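Local coordinates for FMN-binding protein (Syntrophomonas wolfei subsp. wolfei, PDB 3IN6), which binds flavin mononucleotide as a two-subunit flavoprotein, and is probably a flavin-dependent redox protein although its precise reaction is not established, at residues 33-38 and 80-85; 45-50 and 68-73. All blocks are in the same frame, centred on the assembly; numbering follows the deposited sequence.

Interaction 1 of 2, residues 33-38 and 80-85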
ATOM      1  N   THR A  33      -5.129  -5.173   5.223  1.00 17.29           N
ATOM      2  CA  THR A  33      -4.829  -5.678   3.900  1.00 16.51           C
ATOM      3  C   THR A  33      -5.139  -4.561   2.894  1.00 16.56           C
ATOM      4  O   THR A  33      -6.211  -3.958   2.968  1.00 16.27           O
ATOM      5  CB  THR A  33      -5.723  -6.884   3.571  1.00 17.75           C
ATOM      6  OG1 THR A  33      -5.552  -7.898   4.565  1.00 20.06           O
ATOM      7  CG2 THR A  33      -5.384  -7.450   2.210  1.00 15.59           C
ATOM      8  N   THR A  34      -4.236  -4.313   1.942  1.00 16.50           N
ATOM      9  CA  THR A  34      -4.421  -3.244   0.970  1.00 15.83           C
ATOM     10  C   THR A  34      -4.113  -3.664  -0.457  1.00 16.42           C
ATOM     11  O   THR A  34      -3.430  -4.678  -0.680  1.00 15.29           O
ATOM     12  CB  THR A  34      -3.479  -2.026   1.256  1.00 17.59           C
ATOM     13  OG1 THR A  34      -2.104  -2.402   1.024  1.00 16.40           O
ATOM     14  CG2 THR A  34      -3.676  -1.484   2.661  1.00 14.24           C
ATOM     15  N   LEU A  35      -4.609  -2.861  -1.406  1.00 16.18           N
ATOM     16  CA  LEU A  35      -4.371  -3.058  -2.853  1.00 17.56           C
ATOM     17  C   LEU A  35      -3.902  -1.703  -3.411  1.00 17.33           C
ATOM     18  O   LEU A  35      -4.625  -0.701  -3.353  1.00 17.05           O
ATOM     19  CB  LEU A  35      -5.630  -3.559  -3.577  1.00 17.44           C
ATOM     20  CG  LEU A  35      -5.566  -3.624  -5.129  1.00 18.03           C
ATOM     21  CD1 LEU A  35      -4.425  -4.535  -5.565  1.00 16.76           C
ATOM     22  CD2 LEU A  35      -6.911  -4.119  -5.747  1.00  4.94           C
ATOM     23  N   SER A  36      -2.672  -1.665  -3.907  1.00 15.39           N
ATOM     24  CA  SER A  36      -2.125  -0.450  -4.447  1.00 17.30           C
ATOM     25  C   SER A  36      -2.276  -0.579  -5.963  1.00 17.17           C
ATOM     26  O   SER A  36      -1.994  -1.641  -6.521  1.00 17.92           O
ATOM     27  CB  SER A  36      -0.657  -0.257  -4.012  1.00 13.58           C
ATOM     28  OG  SER A  36      -0.540  -0.143  -2.606  1.00 19.34           O
ATOM     29  N   THR A  37      -2.741   0.494  -6.600  1.00 19.85           N
ATOM     30  CA  THR A  37      -3.001   0.548  -8.056  1.00 15.15           C
ATOM     31  C   THR A  37      -2.406   1.812  -8.663  1.00 17.39           C
ATOM     32  O   THR A  37      -1.844   2.618  -7.944  1.00 18.17           O
ATOM     33  CB  THR A  37      -4.529   0.490  -8.340  1.00 18.09           C
ATOM     34  OG1 THR A  37      -5.195   1.601  -7.705  1.00 15.10           O
ATOM     35  CG2 THR A  37      -5.138  -0.853  -7.823  1.00 13.88           C
ATOM     36  N   VAL A  38      -2.519   1.971  -9.990  1.00 17.65           N
ATOM     37  CA  VAL A  38      -1.980   3.118 -10.709  1.00 17.45           C
ATOM     38  C   VAL A  38      -2.815   3.409 -11.960  1.00 15.43           C
ATOM     39  O   VAL A  38      -3.433   2.494 -12.494  1.00 14.00           O
ATOM     40  CB  VAL A  38      -0.512   2.854 -11.183  1.00 19.41           C
ATOM     41  CG1 VAL A  38      -0.471   1.741 -12.212  1.00 17.15           C
ATOM     42  CG2 VAL A  38       0.128   4.127 -11.754  1.00 14.14           C
ATOM     43  N   GLY A  80      -1.429  -4.138 -10.188  1.00 20.07           N
ATOM     44  CA  GLY A  80      -1.577  -3.841  -8.759  1.00 20.37           C
ATOM     45  C   GLY A  80      -0.726  -4.694  -7.856  1.00 17.97           C
ATOM     46  O   GLY A  80      -0.001  -5.594  -8.303  1.00 19.14           O
ATOM     47  N   VAL A  81      -0.774  -4.381  -6.571  1.00 20.00           N
ATOM     48  CA  VAL A  81      -0.079  -5.184  -5.591  1.00 19.08           C
ATOM     49  C   VAL A  81      -0.834  -5.198  -4.277  1.00 19.32           C
ATOM     50  O   VAL A  81      -1.154  -4.148  -3.721  1.00 22.38           O
ATOM     51  CB  VAL A  81       1.391  -4.722  -5.337  1.00 23.03           C
ATOM     52  CG1 VAL A  81       1.479  -3.234  -4.867  1.00 17.04           C
ATOM     53  CG2 VAL A  81       2.061  -5.670  -4.329  1.00 14.40           C
ATOM     54  N   PHE A  82      -1.140  -6.401  -3.805  1.00 18.24           N
ATOM     55  CA  PHE A  82      -1.775  -6.568  -2.527  1.00 19.94           C
ATOM     56  C   PHE A  82      -0.694  -6.668  -1.497  1.00 21.44           C
ATOM     57  O   PHE A  82       0.404  -7.186  -1.769  1.00 23.67           O
ATOM     58  CB  PHE A  82      -2.571  -7.866  -2.432  1.00 21.92           C
ATOM     59  CG  PHE A  82      -3.873  -7.848  -3.147  1.00 20.01           C
ATOM     60  CD1 PHE A  82      -5.006  -7.323  -2.531  1.00 21.37           C
ATOM     61  CD2 PHE A  82      -3.989  -8.396  -4.407  1.00 20.63           C
ATOM     62  CE1 PHE A  82      -6.224  -7.330  -3.174  1.00 24.41           C
ATOM     63  CE2 PHE A  82      -5.209  -8.418  -5.052  1.00 19.21           C
ATOM     64  CZ  PHE A  82      -6.331  -7.885  -4.432  1.00 17.59           C
HETATM   65  N   MSE A  83      -0.991  -6.164  -0.310  1.00 19.68           N
HETATM   66  CA  MSE A  83      -0.102  -6.328   0.798  1.00 18.10           C
HETATM   67  C   MSE A  83      -0.920  -6.607   2.023  1.00 16.10           C
HETATM   68  O   MSE A  83      -1.934  -5.955   2.255  1.00 16.24           O
HETATM   69  CB  MSE A  83       0.772  -5.103   1.082  1.00 20.34           C
HETATM   70  CG  MSE A  83       1.635  -5.327   2.387  1.00 22.07           C
HETATM   71 SE   MSE A  83       2.924  -3.985   2.866  0.75 34.31          SE
HETATM   72  CE  MSE A  83       4.493  -4.586   1.936  1.00 38.62           C
ATOM     73  N   VAL A  84      -0.482  -7.602   2.790  1.00 16.20           N
ATOM     74  CA  VAL A  84      -1.046  -7.883   4.112  1.00 13.38           C
ATOM     75  C   VAL A  84       0.118  -7.598   5.039  1.00 16.93           C
ATOM     76  O   VAL A  84       1.259  -7.987   4.727  1.00 18.10           O
ATOM     77  CB  VAL A  84      -1.459  -9.339   4.299  1.00 14.43           C
ATOM     78  CG1 VAL A  84      -1.857  -9.612   5.792  1.00  4.83           C
ATOM     79  CG2 VAL A  84      -2.575  -9.713   3.357  1.00 15.57           C
ATOM     80  N   LEU A  85      -0.176  -6.983   6.190  1.00 15.75           N
ATOM     81  CA  LEU A  85       0.831  -6.585   7.152  1.00 14.15           C
ATOM     82  C   LEU A  85       0.264  -6.738   8.565  1.00 13.77           C
ATOM     83  O   LEU A  85      -0.690  -6.067   8.930  1.00 12.66           O
ATOM     84  CB  LEU A  85       1.198  -5.120   6.924  1.00 14.04           C
ATOM     85  CG  LEU A  85       2.393  -4.577   7.702  1.00 18.71           C
ATOM     86  CD1 LEU A  85       3.658  -5.304   7.281  1.00 20.56           C
ATOM     87  CD2 LEU A  85       2.532  -3.079   7.467  1.00 18.13           C
TER
HETATM   88  O   HOH W   1      -1.043  -2.344  -1.488  1.00 14.67           O
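V81 O is held from two sources at once: S36 N donates to it at 2.9 Å with an almost straight N-H...O angle of 173°, and a water donates to the same oxygen. That water also bonds T34 OG1, at 2.7 Å, so it links a hydroxyl of one strand to a carbonyl of the other. The setting is an antiparallel pair inside a sheet consistent with the split barrel of FMN-binding proteins, and the register follows from the pairs: T34 with M83 and S36 with V81 each exchange two N-H...O bonds, while T33-V84 and L35-F82 are non-hydrogen-bonded. The shortest of the four backbone bonds runs from T34 N to M83 O, 2.8 Å. T34, S36, V81 and M83 share the face turned to the second subunit, where S36 OG hydrogen-bonds S36 OG of the second subunit. On the other face L35 meets F82. The leucine CG lies anti to its backbone N (chi1 172°), which lets CD1 sit 3.8 Å from the centroid of the F82 ring and only 4° off the ring normal, a CH-pi contact, while F135 meets the ring edge-to-face. Without the F82 ring, as with an alanine here, L35 CD1 is likely to lose its aromatic platform, with a gap opening beside F135. On that same face, V84 CG2 rests 3.7 Å from T33 OG1, whose hydrogen bond goes to Y30 O.

Interaction 2 of 2, residues 45-50 and 68-73. With FMN (flavin mononucleotide), chain C.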
ATOM      1  N   ASN A  45      -2.509   4.895  -6.362  1.00 18.94           N
ATOM      2  CA  ASN A  45      -3.505   4.879  -5.305  1.00 18.66           C
ATOM      3  C   ASN A  45      -3.279   3.643  -4.464  1.00 18.47           C
ATOM      4  O   ASN A  45      -2.636   2.683  -4.907  1.00 18.19           O
ATOM      5  CB  ASN A  45      -4.928   4.813  -5.880  1.00 19.86           C
ATOM      6  CG  ASN A  45      -6.000   5.125  -4.830  1.00 19.58           C
ATOM      7  OD1 ASN A  45      -5.807   6.004  -4.004  1.00 19.42           O
ATOM      8  ND2 ASN A  45      -7.129   4.413  -4.869  1.00 16.01           N
ATOM      9  N   ILE A  46      -3.807   3.698  -3.251  1.00 18.99           N
ATOM     10  CA  ILE A  46      -3.843   2.585  -2.317  1.00 19.46           C
ATOM     11  C   ILE A  46      -5.196   2.631  -1.572  1.00 21.38           C
ATOM     12  O   ILE A  46      -5.723   3.707  -1.253  1.00 19.65           O
ATOM     13  CB  ILE A  46      -2.681   2.609  -1.339  1.00 19.97           C
ATOM     14  CG1 ILE A  46      -2.715   1.339  -0.470  1.00 19.24           C
ATOM     15  CG2 ILE A  46      -2.690   3.898  -0.523  1.00 16.60           C
ATOM     16  CD1 ILE A  46      -1.524   1.152   0.394  1.00 13.75           C
ATOM     17  N   ALA A  47      -5.769   1.458  -1.330  1.00 21.10           N
ATOM     18  CA  ALA A  47      -7.052   1.356  -0.659  1.00 19.94           C
ATOM     19  C   ALA A  47      -7.083   0.092   0.183  1.00 20.93           C
ATOM     20  O   ALA A  47      -6.410  -0.905  -0.148  1.00 21.72           O
ATOM     21  CB  ALA A  47      -8.191   1.333  -1.698  1.00 20.47           C
ATOM     22  N   VAL A  48      -7.845   0.140   1.275  1.00 18.61           N
ATOM     23  CA  VAL A  48      -8.042  -1.029   2.124  1.00 20.28           C
ATOM     24  C   VAL A  48      -9.030  -1.977   1.414  1.00 21.91           C
ATOM     25  O   VAL A  48     -10.124  -1.561   1.019  1.00 21.75           O
ATOM     26  CB  VAL A  48      -8.571  -0.648   3.513  1.00 18.72           C
ATOM     27  CG1 VAL A  48      -8.819  -1.891   4.330  1.00 21.81           C
ATOM     28  CG2 VAL A  48      -7.581   0.289   4.217  1.00 13.13           C
ATOM     29  N   ILE A  49      -8.620  -3.233   1.244  1.00 23.08           N
ATOM     30  CA  ILE A  49      -9.403  -4.249   0.529  1.00 26.85           C
ATOM     31  C   ILE A  49      -9.213  -5.610   1.190  1.00 29.76           C
ATOM     32  O   ILE A  49      -8.144  -6.224   1.029  1.00 30.97           O
ATOM     33  CB  ILE A  49      -8.917  -4.372  -0.953  1.00 26.51           C
ATOM     34  CG1 ILE A  49      -9.010  -3.025  -1.668  1.00 25.11           C
ATOM     35  CG2 ILE A  49      -9.716  -5.428  -1.710  1.00 27.78           C
ATOM     36  CD1 ILE A  49     -10.407  -2.361  -1.651  1.00 32.26           C
ATOM     37  N   SER A  50     -10.220  -6.090   1.917  1.00 30.87           N
ATOM     38  CA  SER A  50     -10.097  -7.386   2.591  1.00 33.97           C
ATOM     39  C   SER A  50     -11.098  -8.506   2.179  1.00 35.56           C
ATOM     40  O   SER A  50     -10.937  -9.636   2.659  1.00 38.06           O
ATOM     41  CB  SER A  50     -10.138  -7.197   4.114  1.00 34.14           C
ATOM     42  OG  SER A  50     -11.433  -6.821   4.546  1.00 35.67           O
ATOM     43  N   ASP A  68     -13.826   2.778  -5.790  1.00 24.53           N
ATOM     44  CA  ASP A  68     -14.066   3.379  -7.122  1.00 24.92           C
ATOM     45  C   ASP A  68     -12.810   3.756  -7.909  1.00 23.10           C
ATOM     46  O   ASP A  68     -12.701   3.428  -9.085  1.00 26.48           O
ATOM     47  CB  ASP A  68     -14.917   4.646  -6.981  1.00 29.09           C
ATOM     48  CG  ASP A  68     -16.329   4.376  -6.455  1.00 32.88           C
ATOM     49  OD1 ASP A  68     -16.829   3.241  -6.590  1.00 35.90           O
ATOM     50  OD2 ASP A  68     -16.942   5.331  -5.929  1.00 38.90           O
ATOM     51  N   LYS A  69     -11.881   4.468  -7.278  1.00 22.00           N
ATOM     52  CA  LYS A  69     -10.631   4.884  -7.935  1.00 22.62           C
ATOM     53  C   LYS A  69      -9.769   3.648  -8.229  1.00 20.66           C
ATOM     54  O   LYS A  69      -9.240   3.494  -9.333  1.00 21.65           O
ATOM     55  CB  LYS A  69      -9.899   5.897  -7.056  1.00 23.59           C
ATOM     56  CG  LYS A  69      -8.659   6.618  -7.636  1.00 25.07           C
ATOM     57  CD  LYS A  69      -8.974   7.414  -8.892  1.00 34.41           C
ATOM     58  CE  LYS A  69      -8.393   8.861  -8.863  1.00 23.46           C
ATOM     59  NZ  LYS A  69      -6.964   8.918  -8.525  1.00 44.67           N
ATOM     60  N   THR A  70      -9.645   2.774  -7.239  1.00 19.04           N
ATOM     61  CA  THR A  70      -8.946   1.485  -7.383  1.00 19.26           C
ATOM     62  C   THR A  70      -9.449   0.721  -8.604  1.00 21.83           C
ATOM     63  O   THR A  70      -8.655   0.229  -9.426  1.00 21.89           O
ATOM     64  CB  THR A  70      -9.153   0.634  -6.123  1.00 20.24           C
ATOM     65  OG1 THR A  70      -8.557   1.332  -5.025  1.00 18.24           O
ATOM     66  CG2 THR A  70      -8.502  -0.749  -6.244  1.00 19.81           C
ATOM     67  N   TYR A  71     -10.773   0.677  -8.752  1.00 21.96           N
ATOM     68  CA  TYR A  71     -11.399  -0.003  -9.881  1.00 22.76           C
ATOM     69  C   TYR A  71     -11.089   0.685 -11.201  1.00 20.97           C
ATOM     70  O   TYR A  71     -10.748   0.021 -12.184  1.00 22.90           O
ATOM     71  CB  TYR A  71     -12.919  -0.075  -9.680  1.00 23.89           C
ATOM     72  CG  TYR A  71     -13.647  -0.704 -10.827  1.00 24.34           C
ATOM     73  CD1 TYR A  71     -13.527  -2.067 -11.086  1.00 29.41           C
ATOM     74  CD2 TYR A  71     -14.475   0.047 -11.645  1.00 26.82           C
ATOM     75  CE1 TYR A  71     -14.214  -2.666 -12.139  1.00 25.91           C
ATOM     76  CE2 TYR A  71     -15.164  -0.546 -12.704  1.00 22.54           C
ATOM     77  CZ  TYR A  71     -15.028  -1.897 -12.936  1.00 27.02           C
ATOM     78  OH  TYR A  71     -15.697  -2.477 -13.979  1.00 28.84           O
ATOM     79  N   ALA A  72     -11.245   2.009 -11.232  1.00 19.37           N
ATOM     80  CA  ALA A  72     -10.932   2.798 -12.436  1.00 18.14           C
ATOM     81  C   ALA A  72      -9.472   2.594 -12.856  1.00 18.04           C
ATOM     82  O   ALA A  72      -9.181   2.489 -14.041  1.00 18.95           O
ATOM     83  CB  ALA A  72     -11.208   4.283 -12.210  1.00 16.62           C
ATOM     84  N   ASN A  73      -8.553   2.577 -11.893  1.00 18.40           N
ATOM     85  CA  ASN A  73      -7.125   2.318 -12.183  1.00 18.64           C
ATOM     86  C   ASN A  73      -6.917   0.926 -12.816  1.00 20.62           C
ATOM     87  O   ASN A  73      -6.297   0.783 -13.904  1.00 18.24           O
ATOM     88  CB  ASN A  73      -6.300   2.458 -10.917  1.00 19.51           C
ATOM     89  CG  ASN A  73      -6.119   3.909 -10.497  1.00 24.39           C
ATOM     90  OD1 ASN A  73      -6.363   4.832 -11.274  1.00 15.01           O
ATOM     91  ND2 ASN A  73      -5.663   4.112  -9.276  1.00 12.74           N
TER
HETATM   92  N1  FMN C 148     -13.922  -2.162  -0.684  1.00 49.24           N
HETATM   93  C2  FMN C 148     -14.033  -3.107  -1.689  1.00 50.09           C
HETATM   94  O2  FMN C 148     -14.482  -2.787  -2.795  1.00 41.44           O
HETATM   95  N3  FMN C 148     -13.638  -4.418  -1.449  1.00 52.35           N
HETATM   96  C4  FMN C 148     -13.141  -4.794  -0.209  1.00 51.85           C
HETATM   97  O4  FMN C 148     -12.802  -5.977  -0.029  1.00 54.12           O
HETATM   98  C4A FMN C 148     -13.046  -3.837   0.814  1.00 52.57           C
HETATM   99  N5  FMN C 148     -12.563  -4.177   2.073  1.00 56.26           N
HETATM  100  C5A FMN C 148     -12.456  -3.234   3.089  1.00 54.61           C
HETATM  101  C6  FMN C 148     -11.952  -3.616   4.341  1.00 55.39           C
HETATM  102  C7  FMN C 148     -11.848  -2.678   5.370  1.00 56.89           C
HETATM  103  C7M FMN C 148     -11.309  -3.113   6.700  1.00 60.38           C
HETATM  104  C8  FMN C 148     -12.232  -1.347   5.154  1.00 57.56           C
HETATM  105  C8M FMN C 148     -12.113  -0.317   6.247  1.00 46.50           C
HETATM  106  C9  FMN C 148     -12.726  -0.964   3.899  1.00 57.87           C
HETATM  107  C9A FMN C 148     -12.848  -1.909   2.854  1.00 56.80           C
HETATM  108  N10 FMN C 148     -13.334  -1.556   1.586  1.00 54.62           N
HETATM  109  C10 FMN C 148     -13.440  -2.515   0.574  1.00 52.25           C
HETATM  110  C1' FMN C 148     -13.784  -0.142   1.291  1.00 55.33           C
HETATM  111  C2' FMN C 148     -12.732   0.680   0.547  1.00 52.93           C
HETATM  112  O2' FMN C 148     -11.505   0.668   1.244  1.00 44.21           O
HETATM  113  C3' FMN C 148     -13.262   2.108   0.359  1.00 54.58           C
HETATM  114  O3' FMN C 148     -14.310   2.073  -0.589  1.00 52.12           O
HETATM  115  C4' FMN C 148     -12.191   3.115  -0.074  1.00 52.30           C
HETATM  116  O4' FMN C 148     -12.699   4.426   0.034  1.00 54.94           O
HETATM  117  C5' FMN C 148     -11.741   2.904  -1.510  1.00 49.68           C
HETATM  118  O5' FMN C 148     -10.710   3.811  -1.812  1.00 46.14           O
HETATM  119  P   FMN C 148     -10.453   4.351  -3.316  1.00 39.40           P
HETATM  120  O1P FMN C 148     -11.547   5.288  -3.751  1.00 47.01           O
HETATM  121  O2P FMN C 148     -10.375   3.218  -4.327  1.00 35.86           O
HETATM  122  O3P FMN C 148      -9.183   5.125  -3.199  1.00 32.65           O
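N45 extends its side chain with CG anti to the backbone N (chi1 -166°), and T70 sets OG1 beside its own N (chi1 -63°); the two side chains meet at about a right angle, each reaching the FMN phosphate. N45 ND2 donates to O3P at 2.7 Å, N-H...O angle 171°. T70 uses two donors on the neighbouring oxygen: OG1 lies 2.7 Å and the backbone N 3.0 Å from O2P, a two-point grip that ties hydroxyl and first helical turn to one atom. The amide of N45 is fixed at its other end as well, because OD1 bonds Y99 OH of the second subunit, which leaves ND2 turned to the phosphate. Packing fills in around these polar groups. A47 CB comes within 3.3 Å of T70 OG1, and N73 ND2, itself bonded to T37 OG1, stands 3.5 Å from N45 CB. Farther along residues 45-50 the backbone takes over: V48 O receives FMN O2' at 2.6 Å, and S50 N donates to flavin N5 at 3.0 Å, while the I49 side chain lies against the pyrimidine part of the isoalloxazine. The start of helix 68-77 faces the phosphate, and its dipole would be expected to favour that charge. Phosphate at a helix start, flavin beside the end of strand 44-48, and R97 and L145 of the second subunit completing the pocket are consistent with a dimeric FMN-binding split barrel.

In the fold
After the long helix 2-28 the chain enters strand 33-38, then turns back as strand 44-48, its sheet neighbour. Two strands later, helix 68-77 returns to strand 44-48, and interaction 2 closes this shorter loop of 17 residues. The chain leaves the helix directly into strand 79-87, which pairs with the opposite edge of strand 33-38; interaction 1 thus closes a longer loop of 41 residues that encloses the shorter one. Strand 33-38 is therefore shared ground: backbone bonds such as T37 N to N45 O, 2.8 Å, connect the two contacts. Together they join helix and cofactor site to the sheet, and both also touch the second subunit.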